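Local coordinates for protein polysaccharide deacetylase (Streptococcus pyogenes, PDB 6DQ3) that probably removes N-acetyl groups from the cell wall linkage unit of streptococcal rhamnopolysaccharides, as a zinc enzyme of carbohydrate esterase family 4, at residues K43-G48 with K93-A98; D146-E151 with R176-T181; L115-M120 with D160-Q165; A16-V19 with E23-A26. One frame throughout, in Å; residues are numbered along the deposited sequence.

Interaction 1 of 4, residues K43-G48 with K93-A98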
loop_
_atom_site.group_PDB
_atom_site.type_symbol
_atom_site.label_atom_id
_atom_site.label_comp_id
_atom_site.label_asym_id
_atom_site.label_seq_id
_atom_site.Cartn_x
_atom_site.Cartn_y
_atom_site.Cartn_z
ATOM N N LYS A 43 13.129 -6.833 12.453
ATOM C CA LYS A 43 13.719 -8.010 11.823
ATOM C C LYS A 43 14.054 -7.745 10.358
ATOM O O LYS A 43 15.092 -8.202 9.863
ATOM C CB LYS A 43 12.770 -9.199 11.965
ATOM C CG LYS A 43 13.338 -10.529 11.512
ATOM C CD LYS A 43 14.414 -11.054 12.447
ATOM C CE LYS A 43 15.100 -12.258 11.826
ATOM N NZ LYS A 43 15.944 -12.998 12.806
ATOM N N MET A 44 13.194 -7.011 9.647
ATOM C CA MET A 44 13.520 -6.637 8.273
ATOM C C MET A 44 14.777 -5.778 8.226
ATOM O O MET A 44 15.637 -5.967 7.357
ATOM C CB MET A 44 12.349 -5.896 7.633
ATOM C CG MET A 44 11.132 -6.763 7.368
ATOM S SD MET A 44 9.809 -5.841 6.569
ATOM C CE MET A 44 8.415 -6.299 7.600
ATOM N N LYS A 45 14.903 -4.827 9.155
ATOM C CA LYS A 45 16.072 -3.955 9.171
ATOM C C LYS A 45 17.339 -4.755 9.450
ATOM O O LYS A 45 18.356 -4.592 8.764
ATOM C CB LYS A 45 15.880 -2.855 10.217
ATOM C CG LYS A 45 16.780 -1.636 10.029
ATOM C CD LYS A 45 16.312 -0.801 8.836
ATOM C CE LYS A 45 17.093 0.504 8.696
ATOM N NZ LYS A 45 16.632 1.286 7.511
ATOM N N ASP A 46 17.288 -5.639 10.451
ATOM C CA ASP A 46 18.448 -6.454 10.792
ATOM C C ASP A 46 18.868 -7.341 9.625
ATOM O O ASP A 46 20.063 -7.598 9.428
ATOM C CB ASP A 46 18.137 -7.310 12.023
ATOM C CG ASP A 46 18.069 -6.498 13.309
ATOM O OD1 ASP A 46 18.424 -5.302 13.286
ATOM O OD2 ASP A 46 17.661 -7.064 14.347
ATOM N N GLU A 47 17.900 -7.835 8.857
ATOM C CA GLU A 47 18.177 -8.655 7.685
ATOM C C GLU A 47 18.618 -7.833 6.483
ATOM O O GLU A 47 18.834 -8.405 5.408
ATOM C CB GLU A 47 16.936 -9.478 7.330
ATOM C CG GLU A 47 16.691 -10.644 8.277
ATOM C CD GLU A 47 17.648 -11.795 8.026
ATOM O OE1 GLU A 47 17.754 -12.223 6.860
ATOM O OE2 GLU A 47 18.298 -12.261 8.986
ATOM N N GLY A 48 18.754 -6.519 6.635
ATOM C CA GLY A 48 19.267 -5.686 5.571
ATOM C C GLY A 48 18.276 -5.315 4.497
ATOM O O GLY A 48 18.693 -5.014 3.375
ATOM N N LYS A 93 11.156 5.249 13.282
ATOM C CA LYS A 93 12.113 4.637 14.199
ATOM C C LYS A 93 13.108 3.760 13.457
ATOM O O LYS A 93 14.304 3.765 13.766
ATOM C CB LYS A 93 11.354 3.826 15.250
ATOM C CG LYS A 93 12.203 2.920 16.122
ATOM C CD LYS A 93 11.347 2.246 17.198
ATOM C CE LYS A 93 12.176 1.330 18.090
ATOM N NZ LYS A 93 11.334 0.609 19.090
ATOM N N TYR A 94 12.640 3.012 12.463
ATOM C CA TYR A 94 13.489 2.098 11.714
ATOM C C TYR A 94 13.928 2.670 10.373
ATOM O O TYR A 94 14.501 1.941 9.557
ATOM C CB TYR A 94 12.764 0.762 11.541
ATOM C CG TYR A 94 12.644 0.037 12.868
ATOM C CD1 TYR A 94 13.745 -0.603 13.423
ATOM C CD2 TYR A 94 11.456 0.046 13.595
ATOM C CE1 TYR A 94 13.664 -1.250 14.643
ATOM C CE2 TYR A 94 11.364 -0.603 14.824
ATOM C CZ TYR A 94 12.475 -1.247 15.339
ATOM O OH TYR A 94 12.409 -1.892 16.559
ATOM N N ASP A 95 13.717 3.965 10.149
ATOM C CA ASP A 95 14.122 4.622 8.910
ATOM C C ASP A 95 13.582 3.859 7.704
ATOM O O ASP A 95 14.291 3.589 6.731
ATOM C CB ASP A 95 15.646 4.754 8.833
ATOM C CG ASP A 95 16.097 5.662 7.697
ATOM O OD1 ASP A 95 15.284 6.493 7.240
ATOM O OD2 ASP A 95 17.261 5.540 7.256
ATOM N N ALA A 96 12.307 3.495 7.783
ATOM C CA ALA A 96 11.644 2.720 6.746
ATOM C C ALA A 96 10.695 3.609 5.950
ATOM O O ALA A 96 10.111 4.556 6.478
ATOM C CB ALA A 96 10.874 1.541 7.353
ATOM N N LYS A 97 10.554 3.294 4.667
ATOM C CA LYS A 97 9.605 3.965 3.793
ATOM C C LYS A 97 8.370 3.085 3.634
ATOM O O LYS A 97 8.452 1.856 3.712
ATOM C CB LYS A 97 10.234 4.262 2.428
ATOM C CG LYS A 97 11.613 4.923 2.510
ATOM C CD LYS A 97 12.013 5.621 1.201
ATOM C CE LYS A 97 12.109 4.646 0.030
ATOM N NZ LYS A 97 13.474 4.090 -0.199
ATOM N N ALA A 98 7.216 3.723 3.443
ATOM C CA ALA A 98 5.981 2.978 3.229
ATOM C C ALA A 98 4.999 3.810 2.419
ATOM O O ALA A 98 5.110 5.034 2.331
ATOM C CB ALA A 98 5.342 2.555 4.558
#

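Interaction 2 of 4, residues D146-E151 with R176-T181. With ZN (zinc ion), chain I.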
loop_
_atom_site.group_PDB
_atom_site.type_symbol
_atom_site.label_atom_id
_atom_site.label_comp_id
_atom_site.label_asym_id
_atom_site.label_seq_id
_atom_site.Cartn_x
_atom_site.Cartn_y
_atom_site.Cartn_z
ATOM N N ASP A 146 -17.479 4.492 -17.387
ATOM C CA ASP A 146 -17.406 5.916 -17.069
ATOM C C ASP A 146 -17.196 6.139 -15.573
ATOM O O ASP A 146 -16.469 7.056 -15.172
ATOM C CB ASP A 146 -18.670 6.635 -17.536
ATOM C CG ASP A 146 -18.719 6.817 -19.033
ATOM O OD1 ASP A 146 -17.706 6.539 -19.709
ATOM O OD2 ASP A 146 -19.775 7.243 -19.538
ATOM N N VAL A 147 -17.832 5.318 -14.731
ATOM C CA VAL A 147 -17.713 5.511 -13.289
ATOM C C VAL A 147 -16.343 5.054 -12.799
ATOM O O VAL A 147 -15.726 5.706 -11.947
ATOM C CB VAL A 147 -18.854 4.786 -12.552
ATOM C CG1 VAL A 147 -18.635 4.846 -11.049
ATOM C CG2 VAL A 147 -20.200 5.404 -12.916
ATOM N N GLN A 148 -15.845 3.928 -13.322
ATOM C CA GLN A 148 -14.490 3.507 -12.981
ATOM C C GLN A 148 -13.484 4.587 -13.348
ATOM O O GLN A 148 -12.541 4.854 -12.590
ATOM C CB GLN A 148 -14.131 2.201 -13.687
ATOM C CG GLN A 148 -14.912 0.988 -13.246
ATOM C CD GLN A 148 -14.227 -0.305 -13.640
ATOM O OE1 GLN A 148 -13.078 -0.548 -13.270
ATOM N NE2 GLN A 148 -14.924 -1.137 -14.404
ATOM N N THR A 149 -13.658 5.217 -14.511
ATOM C CA THR A 149 -12.760 6.293 -14.908
ATOM C C THR A 149 -12.810 7.435 -13.897
ATOM O O THR A 149 -11.770 7.899 -13.416
ATOM C CB THR A 149 -13.117 6.779 -16.314
ATOM O OG1 THR A 149 -13.095 5.675 -17.232
ATOM C CG2 THR A 149 -12.131 7.832 -16.788
ATOM N N THR A 150 -14.016 7.880 -13.534
ATOM C CA THR A 150 -14.151 8.968 -12.567
ATOM C C THR A 150 -13.509 8.603 -11.232
ATOM O O THR A 150 -12.746 9.389 -10.662
ATOM C CB THR A 150 -15.629 9.315 -12.376
ATOM O OG1 THR A 150 -16.194 9.716 -13.632
ATOM C CG2 THR A 150 -15.808 10.442 -11.358
ATOM N N GLU A 151 -13.804 7.405 -10.720
ATOM C CA GLU A 151 -13.304 7.011 -9.407
ATOM C C GLU A 151 -11.782 6.944 -9.381
ATOM O O GLU A 151 -11.154 7.278 -8.369
ATOM C CB GLU A 151 -13.897 5.662 -9.009
ATOM C CG GLU A 151 -15.341 5.730 -8.551
ATOM C CD GLU A 151 -15.483 6.347 -7.170
ATOM O OE1 GLU A 151 -14.474 6.444 -6.438
ATOM O OE2 GLU A 151 -16.611 6.734 -6.812
ATOM N N ARG A 176 -10.791 -6.063 -6.118
ATOM C CA ARG A 176 -11.707 -6.424 -7.195
ATOM C C ARG A 176 -11.435 -5.584 -8.434
ATOM O O ARG A 176 -11.339 -4.355 -8.359
ATOM C CB ARG A 176 -13.154 -6.244 -6.745
ATOM C CG ARG A 176 -13.531 -7.100 -5.552
ATOM C CD ARG A 176 -14.993 -6.929 -5.191
ATOM N NE ARG A 176 -15.288 -7.508 -3.884
ATOM C CZ ARG A 176 -16.475 -7.451 -3.290
ATOM N NH1 ARG A 176 -17.487 -6.838 -3.889
ATOM N NH2 ARG A 176 -16.649 -8.007 -2.098
ATOM N N TYR A 177 -11.325 -6.252 -9.575
ATOM C CA TYR A 177 -11.046 -5.570 -10.827
ATOM C C TYR A 177 -11.468 -6.476 -11.969
ATOM O O TYR A 177 -11.550 -7.695 -11.815
ATOM C CB TYR A 177 -9.560 -5.220 -10.956
ATOM C CG TYR A 177 -8.652 -6.426 -10.855
ATOM C CD1 TYR A 177 -8.277 -6.929 -9.620
ATOM C CD2 TYR A 177 -8.165 -7.057 -11.996
ATOM C CE1 TYR A 177 -7.448 -8.026 -9.516
ATOM C CE2 TYR A 177 -7.333 -8.158 -11.902
ATOM C CZ TYR A 177 -6.975 -8.637 -10.656
ATOM O OH TYR A 177 -6.149 -9.732 -10.538
ATOM N N ASN A 178 -11.733 -5.869 -13.122
ATOM C CA ASN A 178 -11.942 -6.646 -14.338
ATOM C C ASN A 178 -11.048 -6.093 -15.441
ATOM O O ASN A 178 -10.241 -5.183 -15.218
ATOM C CB ASN A 178 -13.419 -6.670 -14.755
ATOM C CG ASN A 178 -14.006 -5.290 -14.998
ATOM O OD1 ASN A 178 -13.301 -4.271 -15.007
ATOM N ND2 ASN A 178 -15.320 -5.257 -15.219
ATOM N N ASP A 179 -11.174 -6.675 -16.640
ATOM C CA ASP A 179 -10.346 -6.229 -17.754
ATOM C C ASP A 179 -10.497 -4.728 -17.955
ATOM O O ASP A 179 -9.504 -4.017 -18.160
ATOM C CB ASP A 179 -10.684 -7.005 -19.040
ATOM C CG ASP A 179 -12.177 -7.071 -19.345
ATOM O OD1 ASP A 179 -12.978 -6.337 -18.739
ATOM O OD2 ASP A 179 -12.549 -7.885 -20.217
ATOM N N THR A 180 -11.728 -4.225 -17.835
ATOM C CA THR A 180 -11.991 -2.799 -18.006
ATOM C C THR A 180 -11.219 -1.960 -16.990
ATOM O O THR A 180 -10.635 -0.927 -17.342
ATOM C CB THR A 180 -13.498 -2.541 -17.898
ATOM O OG1 THR A 180 -14.159 -3.065 -19.060
ATOM C CG2 THR A 180 -13.787 -1.058 -17.770
ATOM N N THR A 181 -11.216 -2.377 -15.720
ATOM C CA THR A 181 -10.452 -1.649 -14.707
ATOM C C THR A 181 -9.007 -1.449 -15.155
ATOM O O THR A 181 -8.461 -0.343 -15.074
ATOM C CB THR A 181 -10.478 -2.400 -13.370
ATOM O OG1 THR A 181 -11.818 -2.773 -13.033
ATOM C CG2 THR A 181 -9.890 -1.538 -12.246
HETATM ZN ZN ZN I . -14.971 -6.840 -19.278
HETATM O O HOH W 1 -15.144 -6.447 -21.457
#

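Interaction 3 of 4, residues L115-M120 with D160-Q165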
loop_
_atom_site.group_PDB
_atom_site.type_symbol
_atom_site.label_atom_id
_atom_site.label_comp_id
_atom_site.label_asym_id
_atom_site.label_seq_id
_atom_site.Cartn_x
_atom_site.Cartn_y
_atom_site.Cartn_z
ATOM N N LEU A 115 -6.725 9.905 7.290
ATOM C CA LEU A 115 -5.611 10.830 7.164
ATOM C C LEU A 115 -6.079 12.168 6.608
ATOM O O LEU A 115 -7.002 12.241 5.794
ATOM C CB LEU A 115 -4.541 10.245 6.244
ATOM C CG LEU A 115 -3.939 8.901 6.644
ATOM C CD1 LEU A 115 -2.970 8.418 5.571
ATOM C CD2 LEU A 115 -3.228 8.990 7.976
ATOM N N THR A 116 -5.426 13.231 7.056
ATOM C CA THR A 116 -5.669 14.573 6.553
ATOM C C THR A 116 -4.565 14.965 5.573
ATOM O O THR A 116 -3.487 14.365 5.545
ATOM C CB THR A 116 -5.713 15.588 7.695
ATOM O OG1 THR A 116 -4.379 15.801 8.170
ATOM C CG2 THR A 116 -6.590 15.101 8.836
ATOM N N LEU A 117 -4.832 16.005 4.781
ATOM C CA LEU A 117 -3.816 16.489 3.851
ATOM C C LEU A 117 -2.585 16.993 4.594
ATOM O O LEU A 117 -1.451 16.751 4.166
ATOM C CB LEU A 117 -4.377 17.600 2.969
ATOM C CG LEU A 117 -5.373 17.196 1.889
ATOM C CD1 LEU A 117 -5.978 18.474 1.291
ATOM C CD2 LEU A 117 -4.749 16.338 0.816
ATOM N N LYS A 118 -2.788 17.712 5.703
ATOM C CA LYS A 118 -1.656 18.220 6.467
ATOM C C LYS A 118 -0.776 17.078 6.953
ATOM O O LYS A 118 0.457 17.168 6.908
ATOM C CB LYS A 118 -2.156 19.059 7.645
ATOM C CG LYS A 118 -1.062 19.726 8.466
ATOM C CD LYS A 118 -1.662 20.615 9.555
ATOM C CE LYS A 118 -0.583 21.222 10.446
ATOM N NZ LYS A 118 -1.152 22.072 11.536
ATOM N N GLN A 119 -1.392 15.988 7.413
ATOM C CA GLN A 119 -0.618 14.840 7.869
ATOM C C GLN A 119 0.159 14.207 6.721
ATOM O O GLN A 119 1.317 13.813 6.891
ATOM C CB GLN A 119 -1.542 13.819 8.527
ATOM C CG GLN A 119 -2.069 14.279 9.872
ATOM C CD GLN A 119 -3.300 13.519 10.309
ATOM O OE1 GLN A 119 -3.800 12.656 9.587
ATOM N NE2 GLN A 119 -3.801 13.836 11.499
ATOM N N MET A 120 -0.457 14.097 5.544
ATOM C CA MET A 120 0.245 13.504 4.411
ATOM C C MET A 120 1.439 14.354 4.002
ATOM O O MET A 120 2.518 13.823 3.719
ATOM C CB MET A 120 -0.718 13.316 3.238
ATOM C CG MET A 120 -1.861 12.349 3.535
ATOM S SD MET A 120 -2.928 12.076 2.103
ATOM C CE MET A 120 -4.550 12.428 2.783
ATOM N N ASP A 160 -2.598 14.455 -6.837
ATOM C CA ASP A 160 -1.590 15.157 -7.622
ATOM C C ASP A 160 -1.584 16.646 -7.321
ATOM O O ASP A 160 -0.518 17.255 -7.179
ATOM C CB ASP A 160 -1.832 14.948 -9.118
ATOM C CG ASP A 160 -1.574 13.531 -9.558
ATOM O OD1 ASP A 160 -1.183 12.708 -8.708
ATOM O OD2 ASP A 160 -1.761 13.237 -10.760
ATOM N N LYS A 161 -2.766 17.257 -7.242
ATOM C CA LYS A 161 -2.836 18.690 -6.993
ATOM C C LYS A 161 -2.559 19.007 -5.528
ATOM O O LYS A 161 -1.701 19.841 -5.221
ATOM C CB LYS A 161 -4.205 19.222 -7.415
ATOM C CG LYS A 161 -4.358 20.725 -7.266
ATOM C CD LYS A 161 -5.744 21.187 -7.708
ATOM C CE LYS A 161 -5.901 22.695 -7.569
ATOM N NZ LYS A 161 -7.233 23.170 -8.041
ATOM N N GLN A 162 -3.258 18.337 -4.609
ATOM C CA GLN A 162 -3.173 18.718 -3.202
ATOM C C GLN A 162 -1.827 18.358 -2.587
ATOM O O GLN A 162 -1.357 19.057 -1.682
ATOM C CB GLN A 162 -4.299 18.059 -2.407
ATOM C CG GLN A 162 -5.695 18.447 -2.853
ATOM C CD GLN A 162 -5.919 19.943 -2.834
ATOM O OE1 GLN A 162 -5.378 20.653 -1.986
ATOM N NE2 GLN A 162 -6.709 20.436 -3.782
ATOM N N LEU A 163 -1.196 17.278 -3.046
ATOM C CA LEU A 163 0.126 16.891 -2.573
ATOM C C LEU A 163 1.228 17.212 -3.579
ATOM O O LEU A 163 2.381 16.825 -3.366
ATOM C CB LEU A 163 0.142 15.401 -2.231
ATOM C CG LEU A 163 -0.941 14.937 -1.253
ATOM C CD1 LEU A 163 -0.819 13.426 -1.029
ATOM C CD2 LEU A 163 -0.864 15.691 0.068
ATOM N N ASN A 164 0.899 17.914 -4.659
ATOM C CA ASN A 164 1.881 18.391 -5.632
ATOM C C ASN A 164 2.789 17.257 -6.108
ATOM O O ASN A 164 4.015 17.292 -5.959
ATOM C CB ASN A 164 2.708 19.538 -5.045
ATOM C CG ASN A 164 3.583 20.214 -6.080
ATOM O OD1 ASN A 164 3.295 20.161 -7.275
ATOM N ND2 ASN A 164 4.657 20.854 -5.629
ATOM N N GLN A 165 2.167 16.252 -6.716
ATOM C CA GLN A 165 2.888 15.046 -7.084
ATOM C C GLN A 165 2.289 14.455 -8.353
ATOM O O GLN A 165 1.335 14.988 -8.925
ATOM C CB GLN A 165 2.852 14.023 -5.941
ATOM C CG GLN A 165 1.459 13.455 -5.662
ATOM C CD GLN A 165 1.429 12.495 -4.483
ATOM O OE1 GLN A 165 2.081 12.722 -3.467
ATOM N NE2 GLN A 165 0.666 11.418 -4.617
#

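Interaction 4 of 4, residues A16-V19 with E23-A26. With ZN (zinc ion), chain F.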
loop_
_atom_site.group_PDB
_atom_site.type_symbol
_atom_site.label_atom_id
_atom_site.label_comp_id
_atom_site.label_asym_id
_atom_site.label_seq_id
_atom_site.Cartn_x
_atom_site.Cartn_y
_atom_site.Cartn_z
ATOM N N ALA A 16 -5.034 -2.295 9.523
ATOM C CA ALA A 16 -5.086 -1.678 10.845
ATOM C C ALA A 16 -3.884 -2.062 11.697
ATOM O O ALA A 16 -3.505 -3.233 11.767
ATOM C CB ALA A 16 -6.366 -2.086 11.568
ATOM N N ILE A 17 -3.298 -1.071 12.364
ATOM C CA ILE A 17 -2.261 -1.308 13.363
ATOM C C ILE A 17 -2.581 -0.419 14.557
ATOM O O ILE A 17 -2.364 0.798 14.506
ATOM C CB ILE A 17 -0.843 -1.019 12.845
ATOM C CG1 ILE A 17 -0.583 -1.853 11.588
ATOM C CG2 ILE A 17 0.184 -1.335 13.917
ATOM C CD1 ILE A 17 0.802 -1.689 10.992
ATOM N N HIS A 18 -3.097 -1.012 15.626
ATOM C CA HIS A 18 -3.349 -0.250 16.845
ATOM C C HIS A 18 -3.704 -1.217 17.960
ATOM O O HIS A 18 -3.970 -2.399 17.729
ATOM C CB HIS A 18 -4.448 0.810 16.645
ATOM C CG HIS A 18 -5.757 0.274 16.149
ATOM N ND1 HIS A 18 -6.109 0.286 14.816
ATOM C CD2 HIS A 18 -6.823 -0.236 16.813
ATOM C CE1 HIS A 18 -7.321 -0.221 14.678
ATOM N NE2 HIS A 18 -7.777 -0.546 15.874
ATOM N N VAL A 19 -3.669 -0.698 19.190
ATOM C CA VAL A 19 -4.119 -1.471 20.334
ATOM C C VAL A 19 -5.621 -1.687 20.222
ATOM O O VAL A 19 -6.377 -0.754 19.921
ATOM C CB VAL A 19 -3.754 -0.755 21.643
ATOM C CG1 VAL A 19 -4.397 -1.488 22.810
ATOM C CG2 VAL A 19 -2.253 -0.677 21.813
ATOM N N GLU A 23 -14.081 -4.397 22.692
ATOM C CA GLU A 23 -14.966 -5.179 21.836
ATOM C C GLU A 23 -14.198 -5.892 20.728
ATOM O O GLU A 23 -14.619 -6.963 20.282
ATOM C CB GLU A 23 -16.051 -4.282 21.239
ATOM C CG GLU A 23 -17.082 -3.793 22.253
ATOM C CD GLU A 23 -18.194 -2.982 21.611
ATOM O OE1 GLU A 23 -17.918 -2.277 20.615
ATOM O OE2 GLU A 23 -19.344 -3.053 22.093
ATOM N N GLU A 24 -13.077 -5.326 20.274
ATOM C CA GLU A 24 -12.305 -5.984 19.224
ATOM C C GLU A 24 -11.640 -7.258 19.730
ATOM O O GLU A 24 -11.367 -8.165 18.937
ATOM C CB GLU A 24 -11.260 -5.020 18.660
ATOM C CG GLU A 24 -11.844 -3.943 17.756
ATOM C CD GLU A 24 -10.847 -2.853 17.410
ATOM O OE1 GLU A 24 -9.854 -2.684 18.155
ATOM O OE2 GLU A 24 -11.055 -2.171 16.390
ATOM N N THR A 25 -11.377 -7.352 21.039
ATOM C CA THR A 25 -10.757 -8.556 21.580
ATOM C C THR A 25 -11.728 -9.730 21.634
ATOM O O THR A 25 -11.288 -10.880 21.757
ATOM C CB THR A 25 -10.205 -8.300 22.986
ATOM O OG1 THR A 25 -11.293 -8.122 23.904
ATOM C CG2 THR A 25 -9.321 -7.059 23.006
ATOM N N ALA A 26 -13.035 -9.471 21.542
ATOM C CA ALA A 26 -14.027 -10.530 21.679
ATOM C C ALA A 26 -14.160 -11.382 20.424
ATOM O O ALA A 26 -14.693 -12.495 20.504
ATOM C CB ALA A 26 -15.397 -9.938 22.020
HETATM ZN ZN ZN F . -9.887 -0.646 16.146
#

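Interaction 1 of 4, residues K43-G48 with K93-A98
The backbones come nearest at K45 and Y94, whose CA atoms are 7.1 Å apart, where the last turn of helix 34-46 passes the turn that follows helix 81-93. K45 is the residue of 43-48 that carries the contact. It leaves the helix with CG anti to the backbone N (chi1 -161°), then bends at chi2 (73°) and runs straight to its ammonium group. NZ ends facing two successive carbonyl oxygens. It makes a weak hydrogen bond to Y94 O at 3.0 Å and a longer weak one from NZ to D95 O at 3.4 Å. The methylene carbon next to NZ lies almost as close, with K45 CE 3.1 Å from Y94 O, so the chain passes beside the carbonyl before its tip meets it. Both helices end in Schellman motifs here. G48 has positive phi in the first. D95, also at positive phi, is the C-prime residue of the second, with D95 N and A96 N bonded back into the last turn. The lysine thus probably offsets the negative end of the helix 81-93 dipole. D95 OD2 lies 4.3 Å from K45 NZ, too far for a salt bridge and probably only mildly favourable. The ring of Y94 meets K45 CB obliquely, at 4.5 Å from CD1. Its hydroxyl is held by D38 of helix 34-46, while L41 and Q42 touch the ring.

Interaction 2 of 4, residues D146-E151 with R176-T181
Q148 and T181 make the main polar contact, with Q148 OE1 only 2.6 Å from T181 OG1. The hydroxyl also lies 2.9 Å from N178 OD1. Its one proton can serve either of these two acceptors. The glutamine arrives at about a right angle to the threonine. Its chain is extended beyond CG (chi2 -162°), which carries the amide from helix 145-162 across to the start of helix 179-187.

The other half of the Q148 amide makes looser contacts. NE2 rests 3.6 Å from the T180 methyl CG2, and its hydrogen bond to A143 O is weak. Q148 NE2 is also 3.6 Å from N178 OD1, with the two amide planes 36° apart. Packing by I184 and L140 also covers Q148, which is buried.

Metal binding lies at the outer edge. D179 OD1 holds a zinc ion at 2.1 Å, and a water is a further ligand. This water also donates to D179 OD2. D179 is exposed, and this zinc is separate from the zinc site of D78, H133 and H137.

A capping bond opens the second helix. N178 OD1 accepts from T181 N at 2.9 Å, with an N-H...O angle of 158° and the donor nearly along the C=O axis. This is a classical asparagine N-cap, at the start of helix 179-187, where Q148 of helix 145-162 packs against its first turn.

Interaction 3 of 4, residues L115-M120 with D160-Q165
The start of helix 117-124 meets the end of helix 145-162 in a small apolar patch on the flank of the deacetylase fold, formed by L117 and M120 against L163 and the aliphatic part of Q162. The closest CA atoms are those of L117 and Q162, 7.4 Å apart. L117 touches with both of its methyls. CD2 lies 3.7 Å from Q162 CB and also meets the L163 methyl CD2 at 4.0 Å. The other methyl, L117 CD1, is near the glutamine end. Q162 bends at chi2 (-56°), which folds its amide back and leaves OE1 4.0 Å from L117 CD1. The contact is van der Waals, and no hydrogen bond joins the two segments.

L163 is the first residue past the helix, and N164 after it, with positive phi, is the C-prime residue of a Schellman motif. L163 stands just before this turn, and the end of its side chain reaches both L117 and M120. With CG anti to the carbonyl carbon (chi1 -54°), L163 sends its two methyls to different parts of M120. CD2 meets M120 CB at 4.0 Å, and CD1 approaches M120 SD at 4.0 Å. The M120 and L163 side chains cross at about a right angle. F130 of strand 128-132 touches both M120 and L163 from the sheet side.

The opposing helix begins with a capping box. T116 OG1 accepts from Q119 N at 3.1 Å, and Q119 OE1 accepts from T116 N, which lies well above the carbonyl plane. K124 of this helix ties down L163 O and Q165 OE1.

Interaction 4 of 4, residues A16-V19 with E23-A26
V19 and E24 have the nearest CA atoms, yet these are 9.4 Å apart, so the backbones do not touch. The 16-19 segment is an irregular loop. Residues 23-26 take helical phi and psi without the regular bonds, apart from one from A26 N to E23 O. What joins them is a zinc ion between the H18 and E24 side chains.

H18 gives the metal its NE2 at 2.1 Å. E24 gives OE2 at 1.9 Å. The angle at the zinc between these two atoms is about 130°, and a further ligand atom comes from outside the two segments. Carboxylate binding is essentially one-armed, because E24 OE1 stays 2.9 Å from the zinc. That oxygen instead accepts from S21 N, which should hold the carboxylate in its rotation. OE2 sits at the edge of the imidazole, in its plane, and H18 NE2 to E24 OE2 is 3.7 Å across the metal. The ring and carboxylate planes are 31° apart.

With CG between the backbone N and the carbonyl carbon (chi1 56°), the H18 ring turns NE2 to the metal. E24 is extended beyond CG, so its carboxylate reaches inward. A second-shell residue sets the ring: H18 ND1 hydrogen-bonds D82 OD2, which also accepts from I17 N. An acetate ion, probably from the crystallisation liquor, lies about 3 Å from the H18 side chain. The zinc site lies at the surface, in the loop between strand 8-14 and helix 34-46, with D82 of helix 81-93 bonded to the H18 ring and I31 of the returning loop packed on A16, H18 and E24.

In the fold
Along the chain, interaction 4 comes first and closes before interaction 1 opens, and interaction 1 closes before interactions 2 and 3. Those two alternate their segments and share helix 145-162: one contact sits near its start, the other at its end, with centres 24 Å apart. Interactions 1 and 2 lie on opposite sides of the chain's centre, 35 Å apart between centres. No two contacts touch. Their nearest atoms are about 9 to 20 Å apart. Interactions 1 to 3 join helix ends and adjoining turns around the mixed sheet. Interaction 4 forms a zinc site in a loop after strand 8-14, distinct from the D78, H133 and H137 zinc site.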